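Local coordinates for protein pectate lyase (Bacillus subtilis, PDB 5AMV) that cleaves polygalacturonate by calcium-dependent elimination, releasing oligosaccharides that carry unsaturated galacturonosyl ends, at residues A320-I325 / G377-S382; H269-K274 / Y291-E296; Y308-G313 / L345-T350. One frame throughout, in Å; residues are numbered along the deposited sequence.

The three contacts occupy the C-terminal coils of a right-handed parallel beta-helix. Centres of interactions 1 and 2 are about 9 Å apart, those of 1 and 3 about 12 Å, and those of 2 and 3 about 13 Å. Interaction 2 joins neighbouring strands 266-274 and 287-296 and closes first along the chain. Interactions 3 and 1 then interleave: 308-313 precedes 320-325, and 345-350 precedes 377-382. Strand 317-326 lies between strands 287-296 and 346-348, and so connects all three. Asp380 bonds to His270 and Asn292, Ser382 to Gly349, and Tyr295 to Trp310. These bonds and the shared strand tie stacked coils, outer covering and interior into one continuous region.

Interaction 1 (A320-I325 / G377-S382)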
# COMPACT_ATOMS: atom_id res chain seq x y z
N ALA A 320 -2.09 11.98 -14.83
CA ALA A 320 -1.85 12.77 -13.64
C ALA A 320 -2.28 14.22 -13.82
O ALA A 320 -1.99 14.83 -14.86
CB ALA A 320 -0.36 12.68 -13.24
N GLN A 321 -3.04 14.74 -12.86
CA GLN A 321 -3.45 16.14 -12.91
C GLN A 321 -3.27 16.85 -11.58
O GLN A 321 -3.72 16.38 -10.53
CB GLN A 321 -4.94 16.26 -13.28
CG GLN A 321 -5.27 15.76 -14.67
CD GLN A 321 -6.74 15.72 -14.90
OE1 GLN A 321 -7.46 14.90 -14.32
NE2 GLN A 321 -7.24 16.63 -15.74
N ASN A 322 -2.70 18.05 -11.64
CA ASN A 322 -2.64 18.94 -10.50
C ASN A 322 -2.08 18.33 -9.21
O ASN A 322 -2.71 18.44 -8.13
CB ASN A 322 -3.97 19.66 -10.29
CG ASN A 322 -4.30 20.61 -11.46
OD1 ASN A 322 -3.57 20.63 -12.47
ND2 ASN A 322 -5.34 21.41 -11.30
N ASN A 323 -0.91 17.72 -9.34
CA ASN A 323 -0.19 17.15 -8.21
C ASN A 323 0.95 18.05 -7.84
O ASN A 323 1.49 18.75 -8.72
CB ASN A 323 0.37 15.75 -8.59
CG ASN A 323 -0.73 14.75 -8.86
OD1 ASN A 323 -1.36 14.27 -7.94
ND2 ASN A 323 -1.01 14.48 -10.15
N VAL A 324 1.35 18.02 -6.57
CA VAL A 324 2.35 18.99 -6.06
C VAL A 324 3.46 18.20 -5.34
O VAL A 324 3.14 17.41 -4.45
CB VAL A 324 1.63 19.94 -5.09
CG1 VAL A 324 2.67 20.93 -4.41
CG2 VAL A 324 0.58 20.74 -5.83
N ILE A 325 4.73 18.44 -5.72
CA ILE A 325 5.88 17.72 -5.17
C ILE A 325 6.83 18.74 -4.56
O ILE A 325 7.35 19.61 -5.29
CB ILE A 325 6.59 16.89 -6.28
CG1 ILE A 325 5.61 15.86 -6.88
CG2 ILE A 325 7.80 16.16 -5.73
CD1 ILE A 325 6.18 15.19 -8.15
N GLY A 377 -14.29 13.39 -9.07
CA GLY A 377 -14.87 14.56 -8.44
C GLY A 377 -14.13 15.81 -8.89
O GLY A 377 -13.33 15.78 -9.86
N SER A 378 -14.37 16.90 -8.18
CA SER A 378 -13.75 18.18 -8.52
C SER A 378 -12.23 18.16 -8.37
O SER A 378 -11.70 17.69 -7.37
CB SER A 378 -14.34 19.28 -7.64
OG SER A 378 -15.66 19.54 -8.04
N ILE A 379 -11.54 18.67 -9.39
CA ILE A 379 -10.08 18.76 -9.36
C ILE A 379 -9.64 20.14 -8.89
O ILE A 379 -9.91 21.15 -9.56
CB ILE A 379 -9.49 18.37 -10.75
CG1 ILE A 379 -9.96 16.97 -11.14
CG2 ILE A 379 -7.94 18.48 -10.74
CD1 ILE A 379 -9.51 16.54 -12.51
N ASP A 380 -9.00 20.21 -7.72
CA ASP A 380 -8.49 21.46 -7.15
C ASP A 380 -7.42 22.00 -8.07
O ASP A 380 -6.66 21.26 -8.71
CB ASP A 380 -7.84 21.25 -5.78
CG ASP A 380 -8.79 20.67 -4.74
OD1 ASP A 380 -10.04 20.78 -4.91
OD2 ASP A 380 -8.28 20.10 -3.75
N ALA A 381 -7.34 23.32 -8.11
CA ALA A 381 -6.18 24.01 -8.68
C ALA A 381 -4.91 23.56 -7.94
O ALA A 381 -4.89 23.41 -6.70
CB ALA A 381 -6.36 25.54 -8.52
N SER A 382 -3.83 23.37 -8.69
CA SER A 382 -2.56 22.98 -8.07
C SER A 382 -2.11 23.85 -6.90
O SER A 382 -1.58 23.35 -5.91
CB SER A 382 -1.47 22.93 -9.11
OG SER A 382 -1.86 22.14 -10.21
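Asn322 turns its carboxamide onto the loop 377-382, and the closest packing of the contact gathers round that group. With CG anti to the carbonyl carbon (chi1 -65°), ND2 reaches the carbonyl O of Asp380 at 2.9 Å. An N-H...O angle of 169° makes the bond nearly straight, and the acceptor lies almost in the amide plane of Asn322. Ser382 closes over a face of the same amide, its OG 3.1 Å from Asn322 CG; the hydroxyl is itself hydrogen-bonded to Gly349 O. One amide edge is therefore bonded while a face is covered, which should restrict rotation of the group. Beside it, Val324 places CG2 3.4 Å from Ser382 O.

The Ile379 side has no hydrogen bond across the segments. There CG2 stays 4.0 Å from Asn322 ND2, and the side chain crosses Gln321 at about a right angle. Its CD1 merely touches Gln321 OE1 at 3.2 Å, an oxygen that is hydrogen-bonded to His289. The solvent side is the outer surface of the loop, where Ala381 is exposed with its methyl turned away from strand 317-326; only 292 Å² is buried in all, consistent with a surface covering.

The Asp380 carboxylate leads away to His270 and Asn388, and its backbone N bonds to Asn292, so the loop also grips the preceding coil. Segment 320-325 belongs to strand 317-326, between strands 287-296 and 346-348, and the covering loop runs on into helix 382-392, which packs over the outside of these coils.

Interaction 2 (H269-K274 / Y291-E296)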
# COMPACT_ATOMS: atom_id res chain seq x y z
N HIS A 269 -6.46 10.21 -5.16
CA HIS A 269 -6.53 11.66 -5.02
C HIS A 269 -6.48 12.17 -3.60
O HIS A 269 -6.91 11.50 -2.69
CB HIS A 269 -7.73 12.24 -5.82
CG HIS A 269 -9.08 11.99 -5.19
ND1 HIS A 269 -9.63 12.83 -4.24
CD2 HIS A 269 -10.01 11.01 -5.41
CE1 HIS A 269 -10.82 12.37 -3.88
NE2 HIS A 269 -11.07 11.28 -4.57
N HIS A 270 -5.97 13.40 -3.45
CA HIS A 270 -5.80 14.07 -2.15
C HIS A 270 -5.05 13.25 -1.11
O HIS A 270 -5.26 13.43 0.11
CB HIS A 270 -7.17 14.52 -1.62
CG HIS A 270 -7.81 15.59 -2.45
ND1 HIS A 270 -8.71 15.31 -3.45
CD2 HIS A 270 -7.68 16.94 -2.41
CE1 HIS A 270 -9.12 16.45 -4.00
NE2 HIS A 270 -8.49 17.45 -3.40
N ASN A 271 -4.19 12.36 -1.59
CA ASN A 271 -3.28 11.70 -0.67
C ASN A 271 -2.02 12.49 -0.37
O ASN A 271 -1.52 13.27 -1.20
CB ASN A 271 -2.89 10.34 -1.20
CG ASN A 271 -4.10 9.48 -1.47
OD1 ASN A 271 -4.77 9.01 -0.53
ND2 ASN A 271 -4.40 9.26 -2.76
N ARG A 272 -1.51 12.29 0.85
CA ARG A 272 -0.27 12.91 1.28
C ARG A 272 0.82 11.86 1.41
O ARG A 272 0.56 10.81 2.00
CB ARG A 272 -0.51 13.58 2.64
CG ARG A 272 0.70 14.34 3.18
CD ARG A 272 0.31 15.02 4.52
NE ARG A 272 1.45 15.81 5.00
CZ ARG A 272 1.52 16.35 6.22
NH1 ARG A 272 0.51 16.16 7.07
NH2 ARG A 272 2.57 17.07 6.57
N TYR A 273 2.00 12.14 0.84
CA TYR A 273 3.16 11.21 0.92
C TYR A 273 4.31 12.01 1.50
O TYR A 273 4.85 12.89 0.82
CB TYR A 273 3.56 10.67 -0.47
CG TYR A 273 2.43 9.95 -1.21
CD1 TYR A 273 1.49 10.66 -1.96
CD2 TYR A 273 2.31 8.55 -1.17
CE1 TYR A 273 0.46 10.01 -2.64
CE2 TYR A 273 1.32 7.89 -1.89
CZ TYR A 273 0.38 8.63 -2.57
OH TYR A 273 -0.65 8.04 -3.25
N LYS A 274 4.68 11.72 2.74
CA LYS A 274 5.73 12.48 3.41
C LYS A 274 6.84 11.51 3.84
O LYS A 274 6.59 10.49 4.49
CB LYS A 274 5.18 13.17 4.63
CG LYS A 274 6.32 13.95 5.39
CD LYS A 274 5.75 14.86 6.45
CE LYS A 274 6.89 15.56 7.14
NZ LYS A 274 6.47 16.60 8.14
N TYR A 291 -4.50 12.42 -9.06
CA TYR A 291 -4.70 13.88 -9.03
C TYR A 291 -4.75 14.49 -7.65
O TYR A 291 -5.23 13.88 -6.68
CB TYR A 291 -5.95 14.31 -9.86
CG TYR A 291 -7.32 14.03 -9.25
CD1 TYR A 291 -7.95 14.99 -8.44
CD2 TYR A 291 -7.99 12.85 -9.52
CE1 TYR A 291 -9.20 14.77 -7.87
CE2 TYR A 291 -9.31 12.62 -8.96
CZ TYR A 291 -9.87 13.59 -8.16
OH TYR A 291 -11.14 13.38 -7.63
N ASN A 292 -4.31 15.75 -7.55
CA ASN A 292 -4.38 16.48 -6.28
C ASN A 292 -3.68 15.77 -5.11
O ASN A 292 -4.16 15.86 -3.97
CB ASN A 292 -5.85 16.80 -5.86
CG ASN A 292 -6.53 17.83 -6.74
OD1 ASN A 292 -7.76 17.97 -6.67
ND2 ASN A 292 -5.76 18.58 -7.56
N ASN A 293 -2.57 15.08 -5.37
CA ASN A 293 -1.79 14.47 -4.30
C ASN A 293 -0.63 15.40 -3.96
O ASN A 293 -0.20 16.20 -4.81
CB ASN A 293 -1.30 13.07 -4.71
CG ASN A 293 -2.44 12.14 -5.04
OD1 ASN A 293 -3.18 11.68 -4.16
ND2 ASN A 293 -2.66 11.90 -6.33
N TYR A 294 -0.12 15.28 -2.73
CA TYR A 294 0.92 16.16 -2.24
C TYR A 294 2.07 15.25 -1.79
O TYR A 294 1.84 14.33 -0.99
CB TYR A 294 0.45 17.01 -1.08
CG TYR A 294 1.56 17.90 -0.58
CD1 TYR A 294 2.14 18.86 -1.43
CD2 TYR A 294 2.02 17.79 0.73
CE1 TYR A 294 3.14 19.67 -1.01
CE2 TYR A 294 3.07 18.62 1.19
CZ TYR A 294 3.62 19.56 0.31
OH TYR A 294 4.63 20.35 0.76
N TYR A 295 3.26 15.48 -2.34
CA TYR A 295 4.44 14.65 -2.04
C TYR A 295 5.47 15.57 -1.44
O TYR A 295 5.76 16.67 -1.99
CB TYR A 295 5.02 14.00 -3.34
CG TYR A 295 3.99 13.27 -4.19
CD1 TYR A 295 3.11 14.00 -4.98
CD2 TYR A 295 3.90 11.87 -4.18
CE1 TYR A 295 2.14 13.35 -5.78
CE2 TYR A 295 2.91 11.22 -4.96
CZ TYR A 295 2.06 11.98 -5.75
OH TYR A 295 1.08 11.41 -6.54
N GLU A 296 6.09 15.16 -0.32
CA GLU A 296 7.09 16.04 0.33
C GLU A 296 8.15 15.19 0.98
O GLU A 296 7.85 14.13 1.55
CB GLU A 296 6.46 16.95 1.40
CG GLU A 296 5.52 16.17 2.37
CD GLU A 296 5.10 17.00 3.58
OE1 GLU A 296 5.88 17.85 4.08
OE2 GLU A 296 4.00 16.75 4.07
O HOH W 1 5.27 18.76 6.45
O HOH W 2 0.14 9.09 -5.89
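Complementary first torsions bring Arg272 and Glu296 together: Arg272 sets CG anti to its backbone N (chi1 -177°) and runs extended to NE, whereas Glu296 holds CG between backbone N and carbonyl carbon (chi1 48°). The guanidinium therefore meets the carboxylate side-on in a salt bridge, with NE and NH2 of Arg272 both 2.9 Å from Glu296 OE2. NE approaches nearly along the C-O axis and NH2 on the syn lone pair; planes 17° apart confirm the near-coplanar grip. The other oxygen, Glu296 OE1, takes a water at 2.6 Å that also accepts from Lys274 NZ.

Asn271 and Asn293 lie side by side with nearly parallel amides. Asn293 OD1 receives two N-H groups, from Asn271 N at 2.8 Å and Asn271 ND2 at 3.1 Å, so a buried oxygen is doubly satisfied. Asn240 and Asn323 continue this asparagine stack, familiar at turns of pectate lyase beta-helices.

Aromatic side chains repeat the same register. The Tyr273 and Tyr295 rings are near parallel but slid apart, touching through Tyr273 CD1 and Tyr295 CE2 at 3.4 Å. Further back, His269 CB sits over the Tyr291 ring, 3.4 Å from its centroid, while Tyr291 OH covers one face of the imidazole.

Parallel backbone bonds such as Tyr273 N to Tyr294 O join the two strands. Strand 235-245 flanks them beyond 266-274 and strand 317-326 beyond 287-296, while helix 382-392 packs on Arg272, Asn292 and Tyr294.

Interaction 3 (Y308-G313 / L345-T350); sequences YAWGIG and LYDSGT
Inside the last coils of the parallel beta-helix, side chains from two different walls meet: Trp310 and Ile312 of strand 310-312 face Leu345, Asp347 and Thr350 of the segment holding strand 346-348. No hydrogen bond crosses between the segments, and the nearest CA pair, of Ile312 and Leu345, is 7.4 Å apart, so the contact rests on side chains alone.

The six-membered ring of Trp310 does most of the touching, one atom per partner. Leu345 crosses it at about a right angle and brings CD2 to its edge, 4.1 Å from CE3. Asp347 CB approaches CZ3 obliquely at 3.9 Å. Thr350 and Trp310 approach each other from opposite directions, Thr350 OG1 lying in the ring plane 3.8 Å from Trp310 CH2, so that an oxygen meets a C-H edge rather than the pi face. Ile312 adds a methyl contact, CD1 to Leu345 CD1 at 4.1 Å.

With OG1 anti to its carbonyl carbon (chi1 -55°), Thr350 also donates to Asp347 OD2 at 2.7 Å, on the anti lone pair. Asp347 accepts further from Ala359 N and Ser360 N at the start of helix 359-362, a setting likely to favour a charged carboxylate. A valine here has no hydroxyl, so Asp347 OD2 would probably be left with one bond fewer, relying on Ala359 N, and the carboxylate would be less firmly held against turning.

The indole is fixed at its other side by Tyr295, whose hydroxyl binds NE1. Trp310 lies about 9 Å from Arg279, the inferred catalytic residue, and Ile312 about 10 Å from bound galacturonate (side chain distances). The arrangement is the stacked, largely apolar interior of a polysaccharide lyase 1 beta-helix.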
# COMPACT_ATOMS: atom_id res chain seq x y z
N TYR A 308 11.80 8.67 -5.93
CA TYR A 308 10.89 9.11 -6.98
C TYR A 308 9.46 9.03 -6.51
O TYR A 308 9.18 8.31 -5.54
CB TYR A 308 11.10 8.31 -8.28
CG TYR A 308 10.62 6.85 -8.24
CD1 TYR A 308 9.28 6.54 -8.53
CD2 TYR A 308 11.52 5.78 -7.93
CE1 TYR A 308 8.83 5.19 -8.49
CE2 TYR A 308 11.07 4.43 -7.91
CZ TYR A 308 9.73 4.17 -8.23
OH TYR A 308 9.26 2.86 -8.27
N ALA A 309 8.55 9.74 -7.19
CA ALA A 309 7.12 9.64 -6.89
C ALA A 309 6.43 8.60 -7.77
O ALA A 309 6.02 7.53 -7.28
CB ALA A 309 6.44 11.03 -7.05
N TRP A 310 6.34 8.87 -9.08
CA TRP A 310 5.60 7.97 -9.99
C TRP A 310 6.53 6.98 -10.69
O TRP A 310 7.56 7.37 -11.22
CB TRP A 310 4.77 8.74 -11.04
CG TRP A 310 3.93 9.76 -10.43
CD1 TRP A 310 3.30 9.70 -9.18
CD2 TRP A 310 3.61 11.05 -10.98
NE1 TRP A 310 2.64 10.89 -8.94
CE2 TRP A 310 2.80 11.73 -10.01
CE3 TRP A 310 3.95 11.72 -12.18
CZ2 TRP A 310 2.31 13.02 -10.21
CZ3 TRP A 310 3.43 13.03 -12.37
CH2 TRP A 310 2.64 13.66 -11.38
N GLY A 311 6.16 5.71 -10.68
CA GLY A 311 7.03 4.70 -11.32
C GLY A 311 6.34 4.29 -12.59
O GLY A 311 5.24 3.70 -12.56
N ILE A 312 6.96 4.62 -13.73
CA ILE A 312 6.36 4.34 -15.04
C ILE A 312 6.78 2.94 -15.47
O ILE A 312 7.86 2.76 -16.08
CB ILE A 312 6.81 5.40 -16.09
CG1 ILE A 312 6.71 6.83 -15.53
CG2 ILE A 312 5.99 5.26 -17.38
CD1 ILE A 312 5.37 7.20 -14.85
N GLY A 313 5.98 1.95 -15.11
CA GLY A 313 6.27 0.52 -15.35
C GLY A 313 5.73 0.08 -16.71
O GLY A 313 5.05 0.87 -17.38
N LEU A 345 3.25 8.82 -20.18
CA LEU A 345 2.74 9.44 -18.95
C LEU A 345 2.02 10.71 -19.38
O LEU A 345 2.61 11.58 -20.07
CB LEU A 345 3.86 9.76 -17.96
CG LEU A 345 3.54 10.71 -16.79
CD1 LEU A 345 2.54 10.01 -15.79
CD2 LEU A 345 4.82 11.11 -16.09
N TYR A 346 0.75 10.81 -19.02
CA TYR A 346 0.08 12.10 -19.13
C TYR A 346 0.27 12.82 -17.80
O TYR A 346 -0.11 12.29 -16.78
CB TYR A 346 -1.43 11.94 -19.39
CG TYR A 346 -2.18 13.24 -19.53
CD1 TYR A 346 -2.55 14.00 -18.41
CD2 TYR A 346 -2.48 13.75 -20.78
CE1 TYR A 346 -3.20 15.22 -18.55
CE2 TYR A 346 -3.15 14.95 -20.94
CZ TYR A 346 -3.50 15.68 -19.83
OH TYR A 346 -4.13 16.89 -19.99
N ASP A 347 0.82 14.03 -17.82
CA ASP A 347 0.75 14.86 -16.63
C ASP A 347 0.52 16.32 -16.99
O ASP A 347 1.12 16.86 -17.92
CB ASP A 347 1.94 14.67 -15.63
CG ASP A 347 3.19 15.36 -16.07
OD1 ASP A 347 3.75 14.94 -17.10
OD2 ASP A 347 3.63 16.31 -15.39
N SER A 348 -0.39 16.92 -16.25
CA SER A 348 -0.72 18.32 -16.41
C SER A 348 -0.78 18.98 -15.03
O SER A 348 -1.19 18.37 -14.04
CB SER A 348 -2.04 18.51 -17.20
OG SER A 348 -3.21 18.17 -16.46
N GLY A 349 -0.37 20.23 -14.95
CA GLY A 349 -0.47 20.98 -13.71
C GLY A 349 0.48 20.53 -12.61
O GLY A 349 0.27 20.91 -11.44
N THR A 350 1.51 19.75 -12.95
CA THR A 350 2.48 19.31 -11.94
C THR A 350 3.31 20.48 -11.42
O THR A 350 3.88 21.24 -12.22
CB THR A 350 3.39 18.19 -12.52
OG1 THR A 350 2.58 17.13 -13.03
CG2 THR A 350 4.41 17.68 -11.45